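Local structure of guanine nucleotide exchange protein (Legionella pneumophila, 1XSZ) at residues E6-Q11 / H49-N54; E13-F18 / A45-Q50; N27-I32 / N41-E46; D62-P67 / K98-P103. The protein probably acts as a guanine nucleotide exchange factor for ADP-ribosylation factor (Arf) GTPases, its active site lying beneath a cap. All coordinates share one frame; numbering follows the deposited sequence. Where two conformers were deposited one is given.

Contact 1. Residues E6-Q11 / H49-N54; sequences EIEKAQ and HQQRKN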
loop_
_atom_site.group_PDB
_atom_site.type_symbol
_atom_site.label_atom_id
_atom_site.label_comp_id
_atom_site.label_asym_id
_atom_site.label_seq_id
_atom_site.Cartn_x
_atom_site.Cartn_y
_atom_site.Cartn_z
ATOM N N GLU A 6 19.094 25.035 -6.938
ATOM C CA GLU A 6 19.852 24.009 -7.644
ATOM C C GLU A 6 18.972 22.849 -8.094
ATOM O O GLU A 6 19.276 22.186 -9.082
ATOM C CB GLU A 6 20.996 23.500 -6.767
ATOM C CG GLU A 6 22.045 24.566 -6.473
ATOM C CD GLU A 6 22.756 25.054 -7.726
ATOM O OE1 GLU A 6 23.468 26.079 -7.642
ATOM O OE2 GLU A 6 22.615 24.414 -8.790
ATOM N N ILE A 7 17.884 22.607 -7.369
ATOM C CA ILE A 7 16.963 21.537 -7.732
ATOM C C ILE A 7 16.090 22.039 -8.881
ATOM O O ILE A 7 15.870 21.332 -9.864
ATOM C CB ILE A 7 16.064 21.131 -6.538
ATOM C CG1 ILE A 7 16.906 20.439 -5.461
ATOM C CG2 ILE A 7 14.947 20.208 -7.009
ATOM C CD1 ILE A 7 17.470 19.090 -5.876
ATOM N N GLU A 8 15.608 23.271 -8.754
ATOM C CA GLU A 8 14.769 23.870 -9.784
ATOM C C GLU A 8 15.532 23.896 -11.110
ATOM O O GLU A 8 14.964 23.627 -12.167
ATOM C CB GLU A 8 14.372 25.292 -9.382
ATOM C CG GLU A 8 13.249 25.890 -10.222
ATOM C CD GLU A 8 11.886 25.311 -9.884
ATOM O OE1 GLU A 8 10.909 25.633 -10.594
ATOM O OE2 GLU A 8 11.785 24.540 -8.906
ATOM N N LYS A 9 16.823 24.217 -11.044
ATOM C CA LYS A 9 17.662 24.271 -12.240
ATOM C C LYS A 9 17.686 22.943 -12.985
ATOM O O LYS A 9 17.672 22.912 -14.217
ATOM C CB LYS A 9 19.104 24.647 -11.874
ATOM C CG LYS A 9 19.286 26.080 -11.422
ATOM C CD LYS A 9 20.742 26.408 -11.118
ATOM C CE LYS A 9 20.892 27.861 -10.681
ATOM N NZ LYS A 9 22.304 28.227 -10.377
ATOM N N ALA A 10 17.723 21.848 -12.231
ATOM C CA ALA A 10 17.778 20.511 -12.813
ATOM C C ALA A 10 16.445 19.773 -12.800
ATOM O O ALA A 10 16.417 18.545 -12.904
ATOM C CB ALA A 10 18.826 19.683 -12.077
ATOM N N GLN A 11 15.343 20.508 -12.695
ATOM C CA GLN A 11 14.031 19.871 -12.645
ATOM C C GLN A 11 13.717 18.936 -13.811
ATOM O O GLN A 11 13.152 17.864 -13.604
ATOM C CB GLN A 11 12.924 20.920 -12.510
ATOM C CG GLN A 11 12.888 21.971 -13.606
ATOM C CD GLN A 11 11.840 23.031 -13.336
ATOM O OE1 GLN A 11 10.640 22.783 -13.458
ATOM N NE2 GLN A 11 12.288 24.218 -12.948
ATOM N N HIS A 49 5.575 17.765 -4.374
ATOM C CA HIS A 49 4.498 18.751 -4.364
ATOM C C HIS A 49 4.616 19.708 -5.549
ATOM O O HIS A 49 3.651 19.932 -6.280
ATOM C CB HIS A 49 4.527 19.559 -3.061
ATOM C CG HIS A 49 3.858 18.879 -1.908
ATOM N ND1 HIS A 49 4.466 18.720 -0.682
ATOM C CD2 HIS A 49 2.616 18.356 -1.782
ATOM C CE1 HIS A 49 3.626 18.132 0.151
ATOM N NE2 HIS A 49 2.495 17.901 -0.491
ATOM N N GLN A 50 5.806 20.268 -5.732
ATOM C CA GLN A 50 6.052 21.220 -6.811
ATOM C C GLN A 50 5.837 20.680 -8.217
ATOM O O GLN A 50 5.286 21.370 -9.074
ATOM C CB GLN A 50 7.481 21.761 -6.721
ATOM C CG GLN A 50 7.717 22.794 -5.636
ATOM C CD GLN A 50 6.960 24.082 -5.891
ATOM O OE1 GLN A 50 6.831 24.520 -7.034
ATOM N NE2 GLN A 50 6.469 24.702 -4.826
ATOM N N GLN A 51 6.269 19.447 -8.454
ATOM C CA GLN A 51 6.169 18.856 -9.783
ATOM C C GLN A 51 5.080 17.801 -9.929
ATOM O O GLN A 51 5.165 16.931 -10.795
ATOM C CB GLN A 51 7.523 18.249 -10.162
ATOM C CG GLN A 51 8.695 19.216 -10.018
ATOM C CD GLN A 51 8.668 20.332 -11.045
ATOM O OE1 GLN A 51 9.380 21.330 -10.913
ATOM N NE2 GLN A 51 7.856 20.164 -12.078
ATOM N N ARG A 52 4.046 17.890 -9.101
ATOM C CA ARG A 52 2.963 16.911 -9.142
ATOM C C ARG A 52 2.315 16.725 -10.516
ATOM O O ARG A 52 1.827 15.640 -10.828
ATOM C CB ARG A 52 1.893 17.271 -8.110
ATOM C CG ARG A 52 1.236 18.613 -8.336
ATOM C CD ARG A 52 0.230 18.912 -7.237
ATOM N NE ARG A 52 -0.489 20.159 -7.482
ATOM C CZ ARG A 52 0.081 21.360 -7.515
ATOM N NH1 ARG A 52 1.388 21.488 -7.314
ATOM N NH2 ARG A 52 -0.656 22.435 -7.759
ATOM N N LYS A 53 2.314 17.771 -11.338
ATOM C CA LYS A 53 1.715 17.689 -12.667
ATOM C C LYS A 53 2.634 17.055 -13.708
ATOM O O LYS A 53 2.201 16.754 -14.822
ATOM C CB LYS A 53 1.313 19.088 -13.150
ATOM C CG LYS A 53 0.251 19.766 -12.301
ATOM C CD LYS A 53 -0.057 21.160 -12.819
ATOM C CE LYS A 53 -1.125 21.836 -11.977
ATOM N NZ LYS A 53 -2.400 21.066 -11.975
ATOM N N ASN A 54 3.894 16.841 -13.342
ATOM C CA ASN A 54 4.876 16.284 -14.267
ATOM C C ASN A 54 5.432 14.919 -13.886
ATOM O O ASN A 54 6.153 14.302 -14.668
ATOM C CB ASN A 54 6.043 17.262 -14.405
ATOM C CG ASN A 54 5.594 18.641 -14.833
ATOM O OD1 ASN A 54 5.993 19.649 -14.244
ATOM N ND2 ASN A 54 4.764 18.695 -15.864
HETATM O O HOH W 1 10.958 22.081 -8.613
HETATM O O HOH W 2 8.912 21.236 -14.681
#
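Q11 and Q51 meet in the N-terminal part of the helical Sec7 domain, where the junction between helices 5-9 and 11-20 faces the end of helix 40-50. The direct approach is between two acceptors: Q11 OE1 lies 3.2 Å from Q51 OE1, with the amide planes 67° apart. Two acceptors cannot bond to each other, and water links the segments instead. One water donates both to E8 OE2 (2.6 Å) and to Q51 OE1 (2.9 Å); a second donates to Q11 OE1 (2.6 Å) and takes a weak bond from Q51 NE2. Glutamine suits both places, since its amide offers an acceptor and a donor on one flexible stem. Within 6-11, a side-chain bond fixes the Q11 amide. Chi1 of 57° sets its CG between the backbone N and carbonyl carbon, and from there the chain runs out extended, bringing NE2 to E8 O, which accepts Q11 NE2 at 2.8 Å and Q11 N at 3.2 Å from opposite faces of the carbonyl plane.

Contact 2. Residues E13-F18 / A45-Q50; sequences EIIEAF and AEFFHQ
The backbones carrying I15 and F47 approach to 9.4 Å between their CA atoms, and the axes of the two helical segments cross at -90° with 12.3 Å between them. That wide spacing leaves room for large side chains, which fill it without a single polar bond across. F47 is central: its CG stands anti to the backbone N (chi1 -163°), which sends the ring out toward helix 11-20. The far end of the ring lies against two isoleucines. The CG2 branch of I14 packs closely on F47 CE2, at 3.5 Å, while CG1 of I15 reaches F47 CZ at 3.9 Å. Branching at CB makes isoleucine apt here, because bulk sits close to the helix where the ring end arrives. One turn on from I14, F18 forms the second half of the interface. It makes an offset edge-to-face pair with F48, whose edge is turned toward the face of F18; the centroids are 5.8 Å apart and the planes 63° apart. V60 of helix 57-64 touches both of these rings, and I29 of helix 22-35 touches I14. Such perpendicular, aromatic-rich helix packing builds the hydrophobic core in the N-terminal part of the all-helical Sec7 domain.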
loop_
_atom_site.group_PDB
_atom_site.type_symbol
_atom_site.label_atom_id
_atom_site.label_comp_id
_atom_site.label_asym_id
_atom_site.label_seq_id
_atom_site.Cartn_x
_atom_site.Cartn_y
_atom_site.Cartn_z
ATOM N N GLU A 13 15.819 17.183 -15.770
ATOM C CA GLU A 13 16.612 15.965 -15.694
ATOM C C GLU A 13 16.096 15.061 -14.577
ATOM O O GLU A 13 16.092 13.838 -14.705
ATOM C CB GLU A 13 18.089 16.298 -15.454
ATOM C CG GLU A 13 18.981 15.073 -15.341
ATOM C CD GLU A 13 20.450 15.423 -15.193
ATOM O OE1 GLU A 13 20.786 16.227 -14.296
ATOM O OE2 GLU A 13 21.269 14.890 -15.970
ATOM N N ILE A 14 15.655 15.669 -13.479
ATOM C CA ILE A 14 15.135 14.902 -12.352
ATOM C C ILE A 14 13.812 14.241 -12.729
ATOM O O ILE A 14 13.608 13.052 -12.481
ATOM C CB ILE A 14 14.927 15.800 -11.114
ATOM C CG1 ILE A 14 16.273 16.386 -10.675
ATOM C CG2 ILE A 14 14.306 14.990 -9.977
ATOM C CD1 ILE A 14 16.167 17.428 -9.577
ATOM N N ILE A 15 12.917 15.015 -13.334
ATOM C CA ILE A 15 11.622 14.495 -13.752
ATOM C C ILE A 15 11.787 13.330 -14.725
ATOM O O ILE A 15 11.194 12.266 -14.539
ATOM C CB ILE A 15 10.774 15.606 -14.415
ATOM C CG1 ILE A 15 10.338 16.616 -13.352
ATOM C CG2 ILE A 15 9.562 15.006 -15.108
ATOM C CD1 ILE A 15 9.722 17.876 -13.918
ATOM N N GLU A 16 12.600 13.531 -15.756
ATOM C CA GLU A 16 12.836 12.491 -16.750
ATOM C C GLU A 16 13.383 11.220 -16.107
ATOM O O GLU A 16 12.932 10.116 -16.410
ATOM C CB GLU A 16 13.816 12.994 -17.812
ATOM C CG GLU A 16 14.237 11.937 -18.820
ATOM C CD GLU A 16 15.205 12.473 -19.854
ATOM O OE1 GLU A 16 16.245 13.042 -19.458
ATOM O OE2 GLU A 16 14.929 12.321 -21.061
ATOM N N ALA A 17 14.352 11.379 -15.213
ATOM C CA ALA A 17 14.951 10.233 -14.544
ATOM C C ALA A 17 13.948 9.525 -13.640
ATOM O O ALA A 17 13.857 8.296 -13.643
ATOM C CB ALA A 17 16.159 10.676 -13.733
ATOM N N PHE A 18 13.191 10.304 -12.871
ATOM C CA PHE A 18 12.211 9.737 -11.949
ATOM C C PHE A 18 11.139 8.908 -12.647
ATOM O O PHE A 18 10.872 7.771 -12.256
ATOM C CB PHE A 18 11.522 10.844 -11.145
ATOM C CG PHE A 18 10.569 10.324 -10.103
ATOM C CD1 PHE A 18 11.028 9.952 -8.843
ATOM C CD2 PHE A 18 9.218 10.159 -10.399
ATOM C CE1 PHE A 18 10.162 9.422 -7.893
ATOM C CE2 PHE A 18 8.342 9.627 -9.454
ATOM C CZ PHE A 18 8.814 9.257 -8.201
ATOM N N ALA A 45 10.388 15.688 -0.759
ATOM C CA ALA A 45 8.972 15.937 -0.507
ATOM C C ALA A 45 8.497 17.195 -1.226
ATOM O O ALA A 45 7.423 17.205 -1.826
ATOM C CB ALA A 45 8.720 16.059 0.993
ATOM N N GLU A 46 9.297 18.255 -1.172
ATOM C CA GLU A 46 8.923 19.499 -1.831
ATOM C C GLU A 46 8.859 19.325 -3.345
ATOM O O GLU A 46 8.004 19.914 -4.001
ATOM C CB GLU A 46 9.918 20.608 -1.470
ATOM C CG GLU A 46 9.570 21.983 -2.033
ATOM C CD GLU A 46 8.240 22.511 -1.525
ATOM O OE1 GLU A 46 8.004 22.461 -0.298
ATOM O OE2 GLU A 46 7.434 22.993 -2.350
ATOM N N PHE A 47 9.756 18.510 -3.896
ATOM C CA PHE A 47 9.769 18.272 -5.336
ATOM C C PHE A 47 8.484 17.555 -5.756
ATOM O O PHE A 47 7.903 17.866 -6.791
ATOM C CB PHE A 47 10.987 17.428 -5.733
ATOM C CG PHE A 47 11.304 17.480 -7.204
ATOM C CD1 PHE A 47 11.935 18.596 -7.754
ATOM C CD2 PHE A 47 10.951 16.431 -8.046
ATOM C CE1 PHE A 47 12.209 18.663 -9.120
ATOM C CE2 PHE A 47 11.222 16.491 -9.417
ATOM C CZ PHE A 47 11.851 17.610 -9.952
ATOM N N PHE A 48 8.047 16.594 -4.948
ATOM C CA PHE A 48 6.818 15.856 -5.239
ATOM C C PHE A 48 5.635 16.826 -5.314
ATOM O O PHE A 48 4.783 16.714 -6.196
ATOM C CB PHE A 48 6.546 14.818 -4.146
ATOM C CG PHE A 48 7.453 13.614 -4.184
ATOM C CD1 PHE A 48 7.534 12.776 -3.079
ATOM C CD2 PHE A 48 8.188 13.291 -5.324
ATOM C CE1 PHE A 48 8.328 11.634 -3.099
ATOM C CE2 PHE A 48 8.987 12.147 -5.354
ATOM C CZ PHE A 48 9.055 11.318 -4.241
ATOM N N HIS A 49 5.575 17.765 -4.374
ATOM C CA HIS A 49 4.498 18.751 -4.364
ATOM C C HIS A 49 4.616 19.708 -5.549
ATOM O O HIS A 49 3.651 19.932 -6.280
ATOM C CB HIS A 49 4.527 19.559 -3.061
ATOM C CG HIS A 49 3.858 18.879 -1.908
ATOM N ND1 HIS A 49 4.466 18.720 -0.682
ATOM C CD2 HIS A 49 2.616 18.356 -1.782
ATOM C CE1 HIS A 49 3.626 18.132 0.151
ATOM N NE2 HIS A 49 2.495 17.901 -0.491
ATOM N N GLN A 50 5.806 20.268 -5.732
ATOM C CA GLN A 50 6.052 21.220 -6.811
ATOM C C GLN A 50 5.837 20.680 -8.217
ATOM O O GLN A 50 5.286 21.370 -9.074
ATOM C CB GLN A 50 7.481 21.761 -6.721
ATOM C CG GLN A 50 7.717 22.794 -5.636
ATOM C CD GLN A 50 6.960 24.082 -5.891
ATOM O OE1 GLN A 50 6.831 24.520 -7.034
ATOM N NE2 GLN A 50 6.469 24.702 -4.826
#

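Contact 3. Residues N27-I32 / N41-E46; sequences NKIKEI and NEEIAE
I29 presents its CG2 methyl to the side chain of I44, touching CG1 of that residue at 3.8 Å. The methyl stands anti to the backbone N while CG1 of I29 takes the place beside it (chi1 -69°), leaving CG2 on the side that faces helix 40-50. I44 answers with its longer branch, and the two side chains run at a slant to each other. Behind them the CA atoms of I29 and I44 are 6.8 Å apart, and the segment axes pass 9.8 Å from each other with 132° between their directions. Helices 22-35 and 40-50 follow each other in the chain through a short connection, forming a splayed, roughly antiparallel pair in the Sec7 domain.

Two long side chains flank the isoleucine pair with their aliphatic parts. K30 CG lies 4.3 Å from I44 CD1, and E43 CG lies 4.4 Å from I29 CG2. Their polar ends are engaged elsewhere: K30 NZ forms a salt bridge with E70, and E43 OE1 accepts a hydrogen bond from the backbone N of H4. The interface is therefore apolar at its centre, amphipathic chains lend it their methylenes, and its cohesion comes from the burial of hydrocarbon, while the charges of K30 and E43 tie this helix pair to neighbouring parts of the domain.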
loop_
_atom_site.group_PDB
_atom_site.type_symbol
_atom_site.label_atom_id
_atom_site.label_comp_id
_atom_site.label_asym_id
_atom_site.label_seq_id
_atom_site.Cartn_x
_atom_site.Cartn_y
_atom_site.Cartn_z
ATOM N N ASN A 27 17.819 9.451 -6.481
ATOM C CA ASN A 27 19.268 9.532 -6.334
ATOM C C ASN A 27 19.823 10.850 -6.860
ATOM O O ASN A 27 20.750 11.414 -6.275
ATOM C CB ASN A 27 19.943 8.354 -7.041
ATOM C CG ASN A 27 19.808 7.056 -6.264
ATOM O OD1 ASN A 27 20.158 5.984 -6.755
ATOM N ND2 ASN A 27 19.305 7.151 -5.039
ATOM N N LYS A 28 19.266 11.342 -7.962
ATOM C CA LYS A 28 19.725 12.602 -8.530
ATOM C C LYS A 28 19.465 13.749 -7.560
ATOM O O LYS A 28 20.321 14.612 -7.363
ATOM C CB LYS A 28 19.029 12.877 -9.864
ATOM C CG LYS A 28 19.536 12.017 -11.010
ATOM C CD LYS A 28 18.907 12.429 -12.330
ATOM C CE LYS A 28 19.534 11.684 -13.497
ATOM N NZ LYS A 28 19.397 10.208 -13.358
ATOM N N ILE A 29 18.285 13.755 -6.951
ATOM C CA ILE A 29 17.940 14.799 -5.993
ATOM C C ILE A 29 18.914 14.734 -4.822
ATOM O O ILE A 29 19.431 15.758 -4.375
ATOM C CB ILE A 29 16.503 14.628 -5.450
ATOM C CG1 ILE A 29 15.491 14.908 -6.562
ATOM C CG2 ILE A 29 16.274 15.577 -4.269
ATOM C CD1 ILE A 29 14.054 14.601 -6.174
ATOM N N LYS A 30 19.168 13.524 -4.334
ATOM C CA LYS A 30 20.080 13.331 -3.213
ATOM C C LYS A 30 21.498 13.783 -3.549
ATOM O O LYS A 30 22.191 14.334 -2.697
ATOM C CB LYS A 30 20.081 11.861 -2.779
ATOM C CG LYS A 30 18.738 11.389 -2.232
ATOM C CD LYS A 30 18.731 9.903 -1.903
ATOM C CE LYS A 30 19.689 9.565 -0.775
ATOM N NZ LYS A 30 19.585 8.130 -0.394
ATOM N N GLU A 31 21.924 13.564 -4.788
ATOM C CA GLU A 31 23.265 13.972 -5.196
ATOM C C GLU A 31 23.389 15.491 -5.194
ATOM O O GLU A 31 24.401 16.039 -4.756
ATOM C CB GLU A 31 23.592 13.421 -6.586
ATOM C CG GLU A 31 23.710 11.906 -6.628
ATOM C CD GLU A 31 24.159 11.392 -7.981
ATOM O OE1 GLU A 31 23.449 11.637 -8.979
ATOM O OE2 GLU A 31 25.223 10.742 -8.043
ATOM N N ILE A 32 22.356 16.169 -5.682
ATOM C CA ILE A 32 22.355 17.625 -5.720
ATOM C C ILE A 32 22.341 18.181 -4.300
ATOM O O ILE A 32 23.048 19.141 -3.996
ATOM C CB ILE A 32 21.130 18.161 -6.488
ATOM C CG1 ILE A 32 21.223 17.742 -7.958
ATOM C CG2 ILE A 32 21.050 19.680 -6.363
ATOM C CD1 ILE A 32 20.017 18.130 -8.785
ATOM N N ASN A 41 15.584 14.839 2.523
ATOM C CA ASN A 41 14.206 14.398 2.719
ATOM C C ASN A 41 13.156 15.480 2.504
ATOM O O ASN A 41 12.122 15.228 1.884
ATOM C CB ASN A 41 14.043 13.765 4.101
ATOM C CG ASN A 41 14.939 12.554 4.288
ATOM O OD1 ASN A 41 15.234 11.835 3.331
ATOM N ND2 ASN A 41 15.366 12.316 5.522
ATOM N N GLU A 42 13.409 16.683 3.004
ATOM C CA GLU A 42 12.455 17.766 2.822
ATOM C C GLU A 42 12.439 18.212 1.362
ATOM O O GLU A 42 11.402 18.623 0.836
ATOM C CB GLU A 42 12.805 18.950 3.733
ATOM C CG GLU A 42 12.715 18.623 5.222
ATOM C CD GLU A 42 14.047 18.213 5.830
ATOM O OE1 GLU A 42 14.773 17.400 5.218
ATOM O OE2 GLU A 42 14.366 18.702 6.935
ATOM N N GLU A 43 13.589 18.111 0.703
ATOM C CA GLU A 43 13.698 18.511 -0.692
ATOM C C GLU A 43 12.958 17.536 -1.611
ATOM O O GLU A 43 12.323 17.948 -2.576
ATOM C CB GLU A 43 15.170 18.611 -1.100
ATOM C CG GLU A 43 15.389 19.458 -2.343
ATOM C CD GLU A 43 15.015 20.920 -2.133
ATOM O OE1 GLU A 43 14.656 21.587 -3.123
ATOM O OE2 GLU A 43 15.089 21.405 -0.983
ATOM N N ILE A 44 13.053 16.242 -1.321
ATOM C CA ILE A 44 12.351 15.254 -2.131
ATOM C C ILE A 44 10.845 15.500 -1.992
ATOM O O ILE A 44 10.116 15.535 -2.982
ATOM C CB ILE A 44 12.684 13.818 -1.673
ATOM C CG1 ILE A 44 14.161 13.515 -1.949
ATOM C CG2 ILE A 44 11.776 12.816 -2.383
ATOM C CD1 ILE A 44 14.642 12.218 -1.329
ATOM N N ALA A 45 10.388 15.688 -0.759
ATOM C CA ALA A 45 8.972 15.937 -0.507
ATOM C C ALA A 45 8.497 17.195 -1.226
ATOM O O ALA A 45 7.423 17.205 -1.826
ATOM C CB ALA A 45 8.720 16.059 0.993
ATOM N N GLU A 46 9.297 18.255 -1.172
ATOM C CA GLU A 46 8.923 19.499 -1.831
ATOM C C GLU A 46 8.859 19.325 -3.345
ATOM O O GLU A 46 8.004 19.914 -4.001
ATOM C CB GLU A 46 9.918 20.608 -1.470
ATOM C CG GLU A 46 9.570 21.983 -2.033
ATOM C CD GLU A 46 8.240 22.511 -1.525
ATOM O OE1 GLU A 46 8.004 22.461 -0.298
ATOM O OE2 GLU A 46 7.434 22.993 -2.350
#

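Contact 4. Residues D62-P67 / K98-P103; sequences DYLSSP and KTFKLP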
loop_
_atom_site.group_PDB
_atom_site.type_symbol
_atom_site.label_atom_id
_atom_site.label_comp_id
_atom_site.label_asym_id
_atom_site.label_seq_id
_atom_site.Cartn_x
_atom_site.Cartn_y
_atom_site.Cartn_z
ATOM N N ASP A 62 3.752 5.447 -4.272
ATOM C CA ASP A 62 4.396 4.219 -3.843
ATOM C C ASP A 62 5.632 4.504 -3.002
ATOM O O ASP A 62 5.874 3.849 -1.986
ATOM C CB ASP A 62 4.784 3.370 -5.048
ATOM C CG ASP A 62 4.942 1.928 -4.682
ATOM O OD1 ASP A 62 3.907 1.297 -4.393
ATOM O OD2 ASP A 62 6.090 1.438 -4.662
ATOM N N TYR A 63 6.418 5.485 -3.425
ATOM C CA TYR A 63 7.612 5.858 -2.685
ATOM C C TYR A 63 7.226 6.371 -1.294
ATOM O O TYR A 63 7.765 5.932 -0.276
ATOM C CB TYR A 63 8.376 6.958 -3.426
ATOM C CG TYR A 63 9.637 7.386 -2.713
ATOM C CD1 TYR A 63 10.856 6.756 -2.970
ATOM C CD2 TYR A 63 9.602 8.383 -1.739
ATOM C CE1 TYR A 63 12.009 7.109 -2.272
ATOM C CE2 TYR A 63 10.744 8.740 -1.035
ATOM C CZ TYR A 63 11.941 8.101 -1.306
ATOM O OH TYR A 63 13.069 8.456 -0.606
ATOM N N LEU A 64 6.282 7.304 -1.256
ATOM C CA LEU A 64 5.847 7.892 0.005
ATOM C C LEU A 64 5.276 6.899 1.006
ATOM O O LEU A 64 5.434 7.077 2.212
ATOM C CB LEU A 64 4.813 8.989 -0.258
ATOM C CG LEU A 64 5.354 10.269 -0.906
ATOM C CD1 LEU A 64 4.203 11.165 -1.321
ATOM C CD2 LEU A 64 6.271 10.998 0.081
ATOM N N SER A 65 4.618 5.855 0.513
ATOM C CA SER A 65 3.989 4.874 1.391
ATOM C C SER A 65 4.824 3.640 1.713
ATOM O O SER A 65 4.329 2.717 2.360
ATOM C CB SER A 65 2.649 4.432 0.795
ATOM O OG SER A 65 2.841 3.758 -0.441
ATOM N N SER A 66 6.079 3.627 1.277
ATOM C CA SER A 66 6.963 2.492 1.523
ATOM C C SER A 66 7.458 2.463 2.965
ATOM O O SER A 66 7.506 3.492 3.635
ATOM C CB SER A 66 8.132 2.520 0.541
ATOM O OG SER A 66 7.667 2.214 -0.764
ATOM N N PRO A 67 7.855 1.276 3.457
ATOM C CA PRO A 67 8.335 1.120 4.833
ATOM C C PRO A 67 9.755 1.567 5.170
ATOM O O PRO A 67 10.068 1.770 6.345
ATOM C CB PRO A 67 8.141 -0.370 5.084
ATOM C CG PRO A 67 8.510 -0.950 3.753
ATOM C CD PRO A 67 7.781 -0.033 2.779
ATOM N N LYS A 98 -7.272 12.789 -1.379
ATOM C CA LYS A 98 -7.389 13.167 -2.787
ATOM C C LYS A 98 -6.053 13.584 -3.408
ATOM O O LYS A 98 -5.931 13.677 -4.632
ATOM C CB LYS A 98 -8.427 14.295 -2.919
ATOM C CG LYS A 98 -8.585 14.879 -4.316
ATOM C CD LYS A 98 -9.723 15.897 -4.350
ATOM C CE LYS A 98 -9.496 17.027 -3.358
ATOM N NZ LYS A 98 -8.265 17.808 -3.672
ATOM N N THR A 99 -5.050 13.814 -2.568
ATOM C CA THR A 99 -3.725 14.233 -3.020
ATOM C C THR A 99 -2.937 13.131 -3.736
ATOM O O THR A 99 -2.075 13.412 -4.570
ATOM C CB THR A 99 -2.874 14.724 -1.816
ATOM O OG1 THR A 99 -3.524 15.839 -1.192
ATOM C CG2 THR A 99 -1.482 15.148 -2.271
ATOM N N PHE A 100 -3.255 11.879 -3.432
ATOM C CA PHE A 100 -2.522 10.751 -3.996
ATOM C C PHE A 100 -3.228 9.899 -5.029
ATOM O O PHE A 100 -4.446 9.938 -5.179
ATOM C CB PHE A 100 -2.142 9.753 -2.891
ATOM C CG PHE A 100 -1.492 10.361 -1.685
ATOM C CD1 PHE A 100 -2.254 10.888 -0.642
ATOM C CD2 PHE A 100 -0.110 10.370 -1.572
ATOM C CE1 PHE A 100 -1.636 11.415 0.495
ATOM C CE2 PHE A 100 0.516 10.892 -0.445
ATOM C CZ PHE A 100 -0.250 11.417 0.594
ATOM N N LYS A 101 -2.413 9.131 -5.747
ATOM C CA LYS A 101 -2.922 8.088 -6.622
ATOM C C LYS A 101 -2.609 7.037 -5.554
ATOM O O LYS A 101 -1.464 6.594 -5.374
ATOM C CB LYS A 101 -2.071 7.910 -7.880
ATOM C CG LYS A 101 -2.457 8.902 -8.971
ATOM C CD LYS A 101 -1.997 8.462 -10.350
ATOM C CE LYS A 101 -2.501 9.413 -11.427
ATOM N NZ LYS A 101 -2.111 8.946 -12.785
ATOM N N LEU A 102 -3.637 6.709 -4.784
ATOM C CA LEU A 102 -3.497 5.812 -3.650
ATOM C C LEU A 102 -3.053 4.402 -3.949
ATOM O O LEU A 102 -3.530 3.777 -4.897
ATOM C CB LEU A 102 -4.817 5.759 -2.882
ATOM C CG LEU A 102 -5.284 7.070 -2.231
ATOM C CD1 LEU A 102 -6.767 6.989 -1.907
ATOM C CD2 LEU A 102 -4.454 7.355 -0.991
ATOM N N PRO A 103 -2.100 3.884 -3.162
ATOM C CA PRO A 103 -1.651 2.513 -3.406
ATOM C C PRO A 103 -2.829 1.566 -3.172
ATOM O O PRO A 103 -3.745 1.881 -2.411
ATOM C CB PRO A 103 -0.535 2.323 -2.380
ATOM C CG PRO A 103 -0.893 3.297 -1.285
ATOM C CD PRO A 103 -1.350 4.502 -2.055
#
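L64, in the last turn of helix 57-64, leans toward F100 in the loop that links helices 89-98 and 106-123 of the all-helical Sec7 domain. From CB, which is directed at the loop, the chain goes on to CG beside the backbone N (chi1 -71°). There it forks. CD1 continues in extended fashion (chi2 170°) and ends 3.8 Å from F100 CE2, arriving at the edge of the ring near its plane, with the two side chains about perpendicular. CD2 turns the other way, to the ring of F48 on helix 40-50. Leucine fits because its two methyls can serve both sides at once. F100 itself makes an edge-to-face pair with F96 of the preceding helix.

S65, just past the helical turns, brings OG within 3.9 Å of P103 CG in one of that proline's two conformers, a distance to be taken with caution. S65 OG is hydrogen-bonded to the backbone oxygen of G61, four residues back, which satisfies the buried hydroxyl while its flank lies against an apolar ring. K108 of helix 106-123 touches both S65 and P103. As the chain leaves the helix, S66 OG donates to D62 O at 2.7 Å, with the hydroxyl oxygen tilted 30° from the carbonyl plane.

Overall arrangement
Helix 40-50 is the common element of contacts 1, 2 and 3, whose other segments lie on or beside helices 5-9, 11-20 and 22-35. Contacts 2 and 3, with centres about 8 Å apart, form one apolar core, in which I14 CG2 packs on I29 CG1 at 3.6 Å. Contact 1 is only partly buried and lies about 5 Å from contact 2 between centres; I7 CG2, 3.5 Å from F47 CD1, connects its helix 5-9 to that core. Contact 4 stands apart, its centre about 15 Å from that of contact 2, yet F48 bridges to it, with F48 CE1 3.7 Å from Y63 CD2. Within contact 4, the backbone of L102 is hydrogen-bonded to N197 and V199.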